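Local structure of RNA methyltransferase, TrmH family (2I6D) at residues A124-L134 with A153-L162; Q26-V36 with Q85-P94. The protein probably binds RNA and transfers a methyl group to it from S-adenosylmethionine, as a member of the TrmH branch of the SPOUT methyltransferases. All coordinates share one frame; numbering follows the deposited sequence.

Interaction 1: A124-L134 with A153-L162; sequences ADWFGIRHVWL and ALARVQPTPL
D125, in the last turn of helix 114-127, and R156, just ahead of strand 158-161, meet side-on. NE of R156 bonds OD1 of D125 at 2.9 Å on its syn side, and NH2 of R156 reaches OD2 of D125 at 3.0 Å. Both bonds are nearly straight, and the carboxylate and guanidinium planes lie only 18° apart. The bend of the arginine chain at chi3 (-59°) turns the guanidinium back to the aspartate, while its NH1 makes a second salt bridge with E38.

Behind the ion pair, V157 fills the angle between helix and strand: its CG2 packs on CB of D125, and its CG1 presses tightly on CG2 of V132, 3.5 Å away. Farther along, H131 and Q158 run side by side, with OE1 of Q158 at the edge of the imidazole and the ring and amide planes 65° apart; NE2 of H131 is bonded to E102. On the same face of the sheet W133 lies alongside T160, and L162 lays its CD2 over one face of the indole, 3.7 Å above the plane and toward the rim.

Backbone bonds alternate from Q158 N to R130 O through to L162 N to L134 O. Parallel pairing of strands 131-134 and 158-161, joined through helix 144-148, is a beta-alpha-beta crossover at the edge of the parallel sheet of the SpoU methylase domain.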
loop_
_atom_site.group_PDB
_atom_site.type_symbol
_atom_site.label_atom_id
_atom_site.label_comp_id
_atom_site.label_asym_id
_atom_site.label_seq_id
_atom_site.Cartn_x
_atom_site.Cartn_y
_atom_site.Cartn_z
ATOM N N ALA A 124 -7.807 -0.431 -4.252
ATOM C CA ALA A 124 -7.039 0.024 -5.414
ATOM C C ALA A 124 -6.766 -1.160 -6.365
ATOM O O ALA A 124 -6.963 -1.061 -7.571
ATOM C CB ALA A 124 -5.712 0.669 -4.944
ATOM N N ASP A 125 -6.361 -2.297 -5.817
ATOM C CA ASP A 125 -6.120 -3.467 -6.636
ATOM C C ASP A 125 -7.400 -3.948 -7.308
ATOM O O ASP A 125 -7.382 -4.241 -8.514
ATOM C CB ASP A 125 -5.461 -4.597 -5.822
ATOM C CG ASP A 125 -4.974 -5.736 -6.687
ATOM O OD1 ASP A 125 -4.581 -5.530 -7.858
ATOM O OD2 ASP A 125 -4.974 -6.864 -6.194
ATOM N N TRP A 126 -8.486 -4.053 -6.541
ATOM C CA TRP A 126 -9.779 -4.515 -7.072
ATOM C C TRP A 126 -10.195 -3.704 -8.320
ATOM O O TRP A 126 -10.660 -4.268 -9.315
ATOM C CB TRP A 126 -10.880 -4.397 -5.991
ATOM C CG TRP A 126 -12.167 -5.090 -6.382
ATOM C CD1 TRP A 126 -13.227 -4.573 -7.091
ATOM C CD2 TRP A 126 -12.495 -6.445 -6.101
ATOM N NE1 TRP A 126 -14.199 -5.535 -7.256
ATOM C CE2 TRP A 126 -13.773 -6.694 -6.658
ATOM C CE3 TRP A 126 -11.832 -7.477 -5.417
ATOM C CZ2 TRP A 126 -14.403 -7.933 -6.544
ATOM C CZ3 TRP A 126 -12.450 -8.712 -5.322
ATOM C CH2 TRP A 126 -13.729 -8.926 -5.881
ATOM N N PHE A 127 -10.065 -2.376 -8.234
ATOM C CA PHE A 127 -10.538 -1.482 -9.310
ATOM C C PHE A 127 -9.473 -1.142 -10.363
ATOM O O PHE A 127 -9.747 -0.442 -11.360
ATOM C CB PHE A 127 -11.128 -0.228 -8.698
ATOM C CG PHE A 127 -12.455 -0.491 -8.014
ATOM C CD1 PHE A 127 -13.591 -0.802 -8.773
ATOM C CD2 PHE A 127 -12.538 -0.509 -6.624
ATOM C CE1 PHE A 127 -14.822 -1.090 -8.161
ATOM C CE2 PHE A 127 -13.779 -0.756 -5.998
ATOM C CZ PHE A 127 -14.901 -1.063 -6.770
ATOM N N GLY A 128 -8.264 -1.627 -10.144
ATOM C CA GLY A 128 -7.189 -1.528 -11.152
ATOM C C GLY A 128 -6.420 -0.208 -11.077
ATOM O O GLY A 128 -5.822 0.229 -12.076
ATOM N N ILE A 129 -6.437 0.439 -9.904
ATOM C CA ILE A 129 -5.570 1.586 -9.646
ATOM C C ILE A 129 -4.095 1.153 -9.722
ATOM O O ILE A 129 -3.706 0.156 -9.116
ATOM C CB ILE A 129 -5.836 2.191 -8.217
ATOM C CG1 ILE A 129 -7.267 2.757 -8.108
ATOM C CG2 ILE A 129 -4.714 3.196 -7.794
ATOM C CD1 ILE A 129 -7.435 4.210 -8.261
ATOM N N ARG A 130 -3.278 1.851 -10.494
ATOM C CA ARG A 130 -1.889 1.416 -10.655
ATOM C C ARG A 130 -0.900 2.033 -9.702
ATOM O O ARG A 130 0.215 1.494 -9.523
ATOM C CB ARG A 130 -1.437 1.660 -12.096
ATOM C CG ARG A 130 -2.179 0.708 -13.066
ATOM C CD ARG A 130 -2.250 1.295 -14.431
ATOM N NE ARG A 130 -0.934 1.379 -15.052
ATOM C CZ ARG A 130 -0.742 1.330 -16.360
ATOM N NH1 ARG A 130 -1.792 1.175 -17.156
ATOM N NH2 ARG A 130 0.483 1.412 -16.869
ATOM N N HIS A 131 -1.276 3.165 -9.102
ATOM C CA HIS A 131 -0.338 3.909 -8.248
ATOM C C HIS A 131 -1.025 4.462 -7.063
ATOM O O HIS A 131 -2.111 5.040 -7.181
ATOM C CB HIS A 131 0.341 5.085 -9.010
ATOM C CG HIS A 131 1.249 4.628 -10.095
ATOM N ND1 HIS A 131 2.559 4.280 -9.863
ATOM C CD2 HIS A 131 1.020 4.387 -11.408
ATOM C CE1 HIS A 131 3.110 3.871 -10.995
ATOM N NE2 HIS A 131 2.197 3.927 -11.947
ATOM N N VAL A 132 -0.384 4.289 -5.909
ATOM C CA VAL A 132 -0.909 4.836 -4.642
ATOM C C VAL A 132 0.270 5.561 -4.004
ATOM O O VAL A 132 1.328 4.967 -3.720
ATOM C CB VAL A 132 -1.483 3.748 -3.671
ATOM C CG1 VAL A 132 -1.816 4.354 -2.301
ATOM C CG2 VAL A 132 -2.735 3.060 -4.267
ATOM N N TRP A 133 0.091 6.855 -3.780
ATOM C CA TRP A 133 1.128 7.639 -3.163
ATOM C C TRP A 133 0.804 7.847 -1.701
ATOM O O TRP A 133 -0.372 7.937 -1.327
ATOM C CB TRP A 133 1.236 9.026 -3.823
ATOM C CG TRP A 133 1.476 9.066 -5.309
ATOM C CD1 TRP A 133 1.919 8.055 -6.134
ATOM C CD2 TRP A 133 1.353 10.219 -6.102
ATOM N NE1 TRP A 133 2.024 8.532 -7.426
ATOM C CE2 TRP A 133 1.673 9.863 -7.428
ATOM C CE3 TRP A 133 0.958 11.537 -5.823
ATOM C CZ2 TRP A 133 1.616 10.780 -8.483
ATOM C CZ3 TRP A 133 0.906 12.462 -6.876
ATOM C CH2 TRP A 133 1.253 12.069 -8.194
ATOM N N LEU A 134 1.834 7.936 -0.877
ATOM C CA LEU A 134 1.645 8.047 0.566
ATOM C C LEU A 134 2.279 9.328 1.085
ATOM O O LEU A 134 3.504 9.534 1.012
ATOM C CB LEU A 134 2.216 6.800 1.272
ATOM C CG LEU A 134 1.436 5.610 0.727
ATOM C CD1 LEU A 134 2.319 4.519 0.105
ATOM C CD2 LEU A 134 0.386 5.077 1.683
ATOM N N ALA A 153 -1.999 -7.178 -3.025
ATOM C CA ALA A 153 -2.165 -5.925 -3.786
ATOM C C ALA A 153 -0.824 -5.318 -4.263
ATOM O O ALA A 153 -0.762 -4.644 -5.318
ATOM C CB ALA A 153 -2.962 -4.901 -2.992
ATOM N N LEU A 154 0.241 -5.570 -3.509
ATOM C CA LEU A 154 1.555 -5.028 -3.862
ATOM C C LEU A 154 2.180 -5.677 -5.097
ATOM O O LEU A 154 3.181 -5.181 -5.625
ATOM C CB LEU A 154 2.511 -5.087 -2.667
ATOM C CG LEU A 154 1.954 -4.367 -1.429
ATOM C CD1 LEU A 154 2.731 -4.723 -0.169
ATOM C CD2 LEU A 154 1.920 -2.840 -1.642
ATOM N N ALA A 155 1.580 -6.753 -5.584
ATOM C CA ALA A 155 1.980 -7.308 -6.869
ATOM C C ALA A 155 1.641 -6.377 -8.030
ATOM O O ALA A 155 2.324 -6.391 -9.058
ATOM C CB ALA A 155 1.356 -8.697 -7.081
ATOM N N ARG A 156 0.577 -5.583 -7.891
ATOM C CA ARG A 156 0.089 -4.823 -9.006
ATOM C C ARG A 156 -0.079 -3.346 -8.712
ATOM O O ARG A 156 -0.239 -2.570 -9.639
ATOM C CB ARG A 156 -1.236 -5.373 -9.489
ATOM C CG ARG A 156 -1.120 -6.615 -10.351
ATOM C CD ARG A 156 -2.496 -7.265 -10.470
ATOM N NE ARG A 156 -2.990 -7.599 -9.141
ATOM C CZ ARG A 156 -2.700 -8.727 -8.508
ATOM N NH1 ARG A 156 -1.925 -9.639 -9.096
ATOM N NH2 ARG A 156 -3.181 -8.942 -7.287
ATOM N N VAL A 157 -0.078 -2.972 -7.437
ATOM C CA VAL A 157 -0.262 -1.565 -7.042
ATOM C C VAL A 157 1.102 -1.068 -6.553
ATOM O O VAL A 157 1.659 -1.584 -5.557
ATOM C CB VAL A 157 -1.357 -1.391 -5.949
ATOM C CG1 VAL A 157 -1.496 0.090 -5.565
ATOM C CG2 VAL A 157 -2.708 -1.980 -6.418
ATOM N N GLN A 158 1.668 -0.112 -7.289
ATOM C CA GLN A 158 2.956 0.463 -6.905
ATOM C C GLN A 158 2.783 1.573 -5.860
ATOM O O GLN A 158 2.117 2.583 -6.130
ATOM C CB GLN A 158 3.734 1.033 -8.100
ATOM C CG GLN A 158 5.113 1.601 -7.640
ATOM C CD GLN A 158 5.843 2.444 -8.685
ATOM O OE1 GLN A 158 5.399 3.543 -9.060
ATOM N NE2 GLN A 158 7.001 1.957 -9.119
ATOM N N PRO A 159 3.369 1.393 -4.665
ATOM C CA PRO A 159 3.178 2.416 -3.647
ATOM C C PRO A 159 4.357 3.386 -3.587
ATOM O O PRO A 159 5.503 2.949 -3.708
ATOM C CB PRO A 159 3.039 1.596 -2.380
ATOM C CG PRO A 159 3.987 0.384 -2.614
ATOM C CD PRO A 159 4.077 0.202 -4.151
ATOM N N THR A 160 4.094 4.676 -3.392
ATOM C CA THR A 160 5.160 5.664 -3.473
ATOM C C THR A 160 5.120 6.586 -2.273
ATOM O O THR A 160 4.284 7.456 -2.207
ATOM C CB THR A 160 5.094 6.501 -4.790
ATOM O OG1 THR A 160 5.189 5.620 -5.922
ATOM C CG2 THR A 160 6.273 7.492 -4.860
ATOM N N PRO A 161 6.027 6.377 -1.302
ATOM C CA PRO A 161 6.129 7.379 -0.228
ATOM C C PRO A 161 6.619 8.709 -0.808
ATOM O O PRO A 161 7.629 8.735 -1.527
ATOM C CB PRO A 161 7.178 6.774 0.718
ATOM C CG PRO A 161 7.247 5.303 0.327
ATOM C CD PRO A 161 6.953 5.241 -1.115
ATOM N N LEU A 162 5.936 9.808 -0.512
ATOM C CA LEU A 162 6.315 11.088 -1.091
ATOM C C LEU A 162 7.276 11.840 -0.195
ATOM O O LEU A 162 7.168 11.756 1.025
ATOM C CB LEU A 162 5.096 11.970 -1.371
ATOM C CG LEU A 162 4.001 11.472 -2.318
ATOM C CD1 LEU A 162 2.954 12.543 -2.504
ATOM C CD2 LEU A 162 4.597 11.127 -3.664
HETATM O O HOH W 1 -3.257 -2.249 -10.259
#

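Interaction 2: Q26-V36 with Q85-P94; sequences QAFAVEGPKLV and QPLMAVFDLP
F28 and F91 sit opposite each other in an antiparallel hydrogen-bonded pair, with F28 N to F91 O and F91 N to F28 O both 2.9 Å long. Their rings meet obliquely, planes 40° apart, and what rests on the F28 ring is CB of F91, off-centre at 4.2 Å from the centroid. The F28 side chain takes the crowded position between its own N and carbonyl carbon (chi1 70°), which swings the ring across the partner strand: CE2 of F28 meets D92 O, and CD2 of F28 touches CD1 of L93 at 3.7 Å. The F91 ring instead takes CG2 of V30 at its edge, 3.6 Å from CD2 of F91.

L93 fills the end of the pair. Its two methyls part, CD1 to F28 and CD2 against the side-chain amide of Q26, whose NE2 is bonded to L23 O; L93 N bonds Q26 O at 3.0 Å. Both the F28 ring and L93 also touch F142.

At the far end CD2 of L87 packs on P33 and V36, tying in the start of helix 33-39. The antiparallel backbone pairing sets strand 27-31 at the edge of the mixed four-stranded sheet of the MRM3-like substrate-binding domain, beside strand 87-92.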
loop_
_atom_site.group_PDB
_atom_site.type_symbol
_atom_site.label_atom_id
_atom_site.label_comp_id
_atom_site.label_asym_id
_atom_site.label_seq_id
_atom_site.Cartn_x
_atom_site.Cartn_y
_atom_site.Cartn_z
ATOM N N GLN A 26 17.394 -1.856 3.376
ATOM C CA GLN A 26 16.588 -1.701 2.164
ATOM C C GLN A 26 15.894 -3.022 1.862
ATOM O O GLN A 26 15.997 -3.557 0.754
ATOM C CB GLN A 26 17.433 -1.200 0.971
ATOM C CG GLN A 26 17.796 0.306 1.071
ATOM C CD GLN A 26 16.555 1.212 1.039
ATOM O OE1 GLN A 26 15.820 1.254 0.042
ATOM N NE2 GLN A 26 16.310 1.919 2.143
ATOM N N ALA A 27 15.202 -3.550 2.874
ATOM C CA ALA A 27 14.560 -4.856 2.775
ATOM C C ALA A 27 13.260 -4.919 3.595
ATOM O O ALA A 27 13.060 -4.142 4.533
ATOM C CB ALA A 27 15.513 -5.947 3.234
ATOM N N PHE A 28 12.379 -5.848 3.241
ATOM C CA PHE A 28 11.176 -6.079 4.041
ATOM C C PHE A 28 10.779 -7.528 3.889
ATOM O O PHE A 28 11.132 -8.178 2.881
ATOM C CB PHE A 28 10.033 -5.130 3.623
ATOM C CG PHE A 28 9.449 -5.430 2.257
ATOM C CD1 PHE A 28 8.298 -6.204 2.137
ATOM C CD2 PHE A 28 10.068 -4.977 1.103
ATOM C CE1 PHE A 28 7.748 -6.475 0.884
ATOM C CE2 PHE A 28 9.516 -5.254 -0.185
ATOM C CZ PHE A 28 8.360 -6.006 -0.275
ATOM N N ALA A 29 10.053 -8.053 4.872
ATOM C CA ALA A 29 9.653 -9.443 4.847
ATOM C C ALA A 29 8.165 -9.606 4.508
ATOM O O ALA A 29 7.322 -8.725 4.789
ATOM C CB ALA A 29 9.967 -10.115 6.193
ATOM N N VAL A 30 7.862 -10.766 3.956
ATOM C CA VAL A 30 6.512 -11.194 3.588
ATOM C C VAL A 30 6.380 -12.635 4.039
ATOM O O VAL A 30 7.301 -13.465 3.816
ATOM C CB VAL A 30 6.295 -11.093 2.053
ATOM C CG1 VAL A 30 4.863 -11.545 1.621
ATOM C CG2 VAL A 30 6.573 -9.645 1.563
ATOM N N GLU A 31 5.260 -12.936 4.679
ATOM C CA GLU A 31 5.013 -14.274 5.223
ATOM C C GLU A 31 3.852 -15.022 4.571
ATOM O O GLU A 31 2.793 -14.457 4.249
ATOM C CB GLU A 31 4.831 -14.225 6.736
ATOM C CG GLU A 31 5.984 -13.520 7.474
ATOM C CD GLU A 31 5.805 -13.632 8.989
ATOM O OE1 GLU A 31 5.187 -14.618 9.427
ATOM O OE2 GLU A 31 6.246 -12.731 9.738
ATOM N N GLY A 32 4.081 -16.311 4.370
ATOM C CA GLY A 32 3.038 -17.217 3.950
ATOM C C GLY A 32 3.032 -17.465 2.456
ATOM O O GLY A 32 3.393 -16.594 1.694
ATOM N N PRO A 33 2.614 -18.665 2.032
ATOM C CA PRO A 33 2.675 -19.012 0.612
ATOM C C PRO A 33 1.862 -18.108 -0.316
ATOM O O PRO A 33 2.257 -17.917 -1.460
ATOM C CB PRO A 33 2.093 -20.444 0.549
ATOM C CG PRO A 33 1.459 -20.700 1.898
ATOM C CD PRO A 33 2.116 -19.771 2.879
ATOM N N LYS A 34 0.714 -17.617 0.140
ATOM C CA LYS A 34 -0.176 -16.863 -0.758
ATOM C C LYS A 34 0.501 -15.547 -1.159
ATOM O O LYS A 34 0.629 -15.218 -2.351
ATOM C CB LYS A 34 -1.537 -16.594 -0.101
ATOM C CG LYS A 34 -2.407 -17.807 0.064
ATOM C CD LYS A 34 -3.834 -17.434 0.523
ATOM C CE LYS A 34 -4.402 -18.518 1.451
ATOM N NZ LYS A 34 -5.866 -18.347 1.702
ATOM N N LEU A 35 0.972 -14.810 -0.159
ATOM C CA LEU A 35 1.562 -13.536 -0.406
ATOM C C LEU A 35 2.942 -13.675 -1.039
ATOM O O LEU A 35 3.263 -12.918 -1.956
ATOM C CB LEU A 35 1.616 -12.682 0.867
ATOM C CG LEU A 35 0.273 -12.211 1.439
ATOM C CD1 LEU A 35 0.523 -11.648 2.827
ATOM C CD2 LEU A 35 -0.401 -11.185 0.537
ATOM N N VAL A 36 3.740 -14.641 -0.585
ATOM C CA VAL A 36 5.084 -14.805 -1.138
ATOM C C VAL A 36 4.980 -15.193 -2.612
ATOM O O VAL A 36 5.634 -14.578 -3.460
ATOM C CB VAL A 36 5.940 -15.827 -0.315
ATOM C CG1 VAL A 36 7.238 -16.144 -1.041
ATOM C CG2 VAL A 36 6.260 -15.255 1.085
ATOM N N GLN A 85 2.849 -18.889 9.448
ATOM C CA GLN A 85 2.867 -19.825 8.333
ATOM C C GLN A 85 4.323 -20.137 7.985
ATOM O O GLN A 85 5.184 -19.250 8.071
ATOM C CB GLN A 85 2.177 -19.203 7.114
ATOM C CG GLN A 85 0.690 -18.989 7.298
ATOM C CD GLN A 85 0.054 -18.349 6.084
ATOM O OE1 GLN A 85 -0.425 -19.045 5.203
ATOM N NE2 GLN A 85 0.067 -17.023 6.023
ATOM N N PRO A 86 4.610 -21.373 7.564
ATOM C CA PRO A 86 6.000 -21.825 7.416
ATOM C C PRO A 86 6.759 -21.389 6.155
ATOM O O PRO A 86 7.410 -22.210 5.513
ATOM C CB PRO A 86 5.880 -23.363 7.485
ATOM C CG PRO A 86 4.494 -23.658 7.114
ATOM C CD PRO A 86 3.638 -22.438 7.249
ATOM N N LEU A 87 6.672 -20.101 5.809
ATOM C CA LEU A 87 7.394 -19.549 4.687
ATOM C C LEU A 87 7.548 -18.042 4.937
ATOM O O LEU A 87 6.573 -17.356 5.222
ATOM C CB LEU A 87 6.611 -19.804 3.374
ATOM C CG LEU A 87 7.295 -19.437 2.063
ATOM C CD1 LEU A 87 8.504 -20.342 1.819
ATOM C CD2 LEU A 87 6.251 -19.509 0.903
HETATM N N MSE A 88 8.778 -17.555 4.859
HETATM C CA MSE A 88 9.040 -16.145 5.052
HETATM C C MSE A 88 10.059 -15.751 3.997
HETATM O O MSE A 88 11.102 -16.406 3.858
HETATM C CB MSE A 88 9.576 -15.898 6.475
HETATM C CG MSE A 88 9.708 -14.418 6.849
HETATM SE SE MSE A 88 10.023 -14.253 8.812
HETATM C CE MSE A 88 10.041 -12.277 8.927
ATOM N N ALA A 89 9.739 -14.708 3.230
ATOM C CA ALA A 89 10.629 -14.188 2.182
ATOM C C ALA A 89 11.162 -12.835 2.605
ATOM O O ALA A 89 10.478 -12.083 3.286
ATOM C CB ALA A 89 9.848 -14.064 0.829
ATOM N N VAL A 90 12.379 -12.505 2.179
ATOM C CA VAL A 90 12.877 -11.165 2.347
ATOM C C VAL A 90 13.060 -10.608 0.934
ATOM O O VAL A 90 13.741 -11.232 0.106
ATOM C CB VAL A 90 14.205 -11.114 3.125
ATOM C CG1 VAL A 90 14.717 -9.657 3.157
ATOM C CG2 VAL A 90 14.016 -11.631 4.579
ATOM N N PHE A 91 12.439 -9.462 0.670
ATOM C CA PHE A 91 12.544 -8.784 -0.621
ATOM C C PHE A 91 13.240 -7.466 -0.449
ATOM O O PHE A 91 13.164 -6.855 0.628
ATOM C CB PHE A 91 11.157 -8.477 -1.185
ATOM C CG PHE A 91 10.362 -9.696 -1.556
ATOM C CD1 PHE A 91 10.703 -10.466 -2.674
ATOM C CD2 PHE A 91 9.239 -10.046 -0.819
ATOM C CE1 PHE A 91 9.948 -11.603 -3.024
ATOM C CE2 PHE A 91 8.459 -11.163 -1.181
ATOM C CZ PHE A 91 8.827 -11.940 -2.284
ATOM N N ASP A 92 13.891 -7.001 -1.521
ATOM C CA ASP A 92 14.396 -5.654 -1.577
ATOM C C ASP A 92 13.256 -4.647 -1.553
ATOM O O ASP A 92 12.254 -4.787 -2.274
ATOM C CB ASP A 92 15.169 -5.434 -2.881
ATOM C CG ASP A 92 16.552 -6.057 -2.869
ATOM O OD1 ASP A 92 16.978 -6.620 -1.831
ATOM O OD2 ASP A 92 17.210 -5.955 -3.921
ATOM N N LEU A 93 13.431 -3.615 -0.739
ATOM C CA LEU A 93 12.577 -2.451 -0.778
ATOM C C LEU A 93 12.789 -1.798 -2.153
ATOM O O LEU A 93 13.934 -1.584 -2.558
ATOM C CB LEU A 93 13.017 -1.522 0.353
ATOM C CG LEU A 93 12.057 -0.643 1.134
ATOM C CD1 LEU A 93 10.882 -1.426 1.648
ATOM C CD2 LEU A 93 12.813 -0.015 2.297
ATOM N N PRO A 94 11.700 -1.523 -2.897
ATOM C CA PRO A 94 11.808 -0.925 -4.220
ATOM C C PRO A 94 12.616 0.353 -4.149
ATOM O O PRO A 94 12.502 1.102 -3.177
ATOM C CB PRO A 94 10.359 -0.595 -4.590
ATOM C CG PRO A 94 9.549 -1.474 -3.790
ATOM C CD PRO A 94 10.303 -1.789 -2.528
HETATM O O HOH W 2 18.116 -5.679 0.314
HETATM O O HOH W 3 13.664 2.487 -1.117
HETATM O O HOH W 4 2.935 -16.007 9.044
HETATM O O HOH W 5 6.708 -17.234 9.342
HETATM O O HOH W 6 -0.713 -17.907 2.771
#

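Overall arrangement
The two contacts are buried strand pairings in different parts of the chain, their centres about 18 Å apart and their nearest atoms about 5 Å apart without touching. Interaction 1 lies near the centre of the chain and pairs parallel strands at the edge of the methylase sheet; interaction 2 lies farther out and pairs antiparallel strands, also at a sheet edge, in the substrate-binding domain. Both rest on backbone bonds and apolar side chains; the first adds a salt bridge and one bridging water, the second an oblique aromatic pair and waters at both ends. E38, in the helix that follows strand 27-31, pairs with R156, linking the neighbourhoods of both.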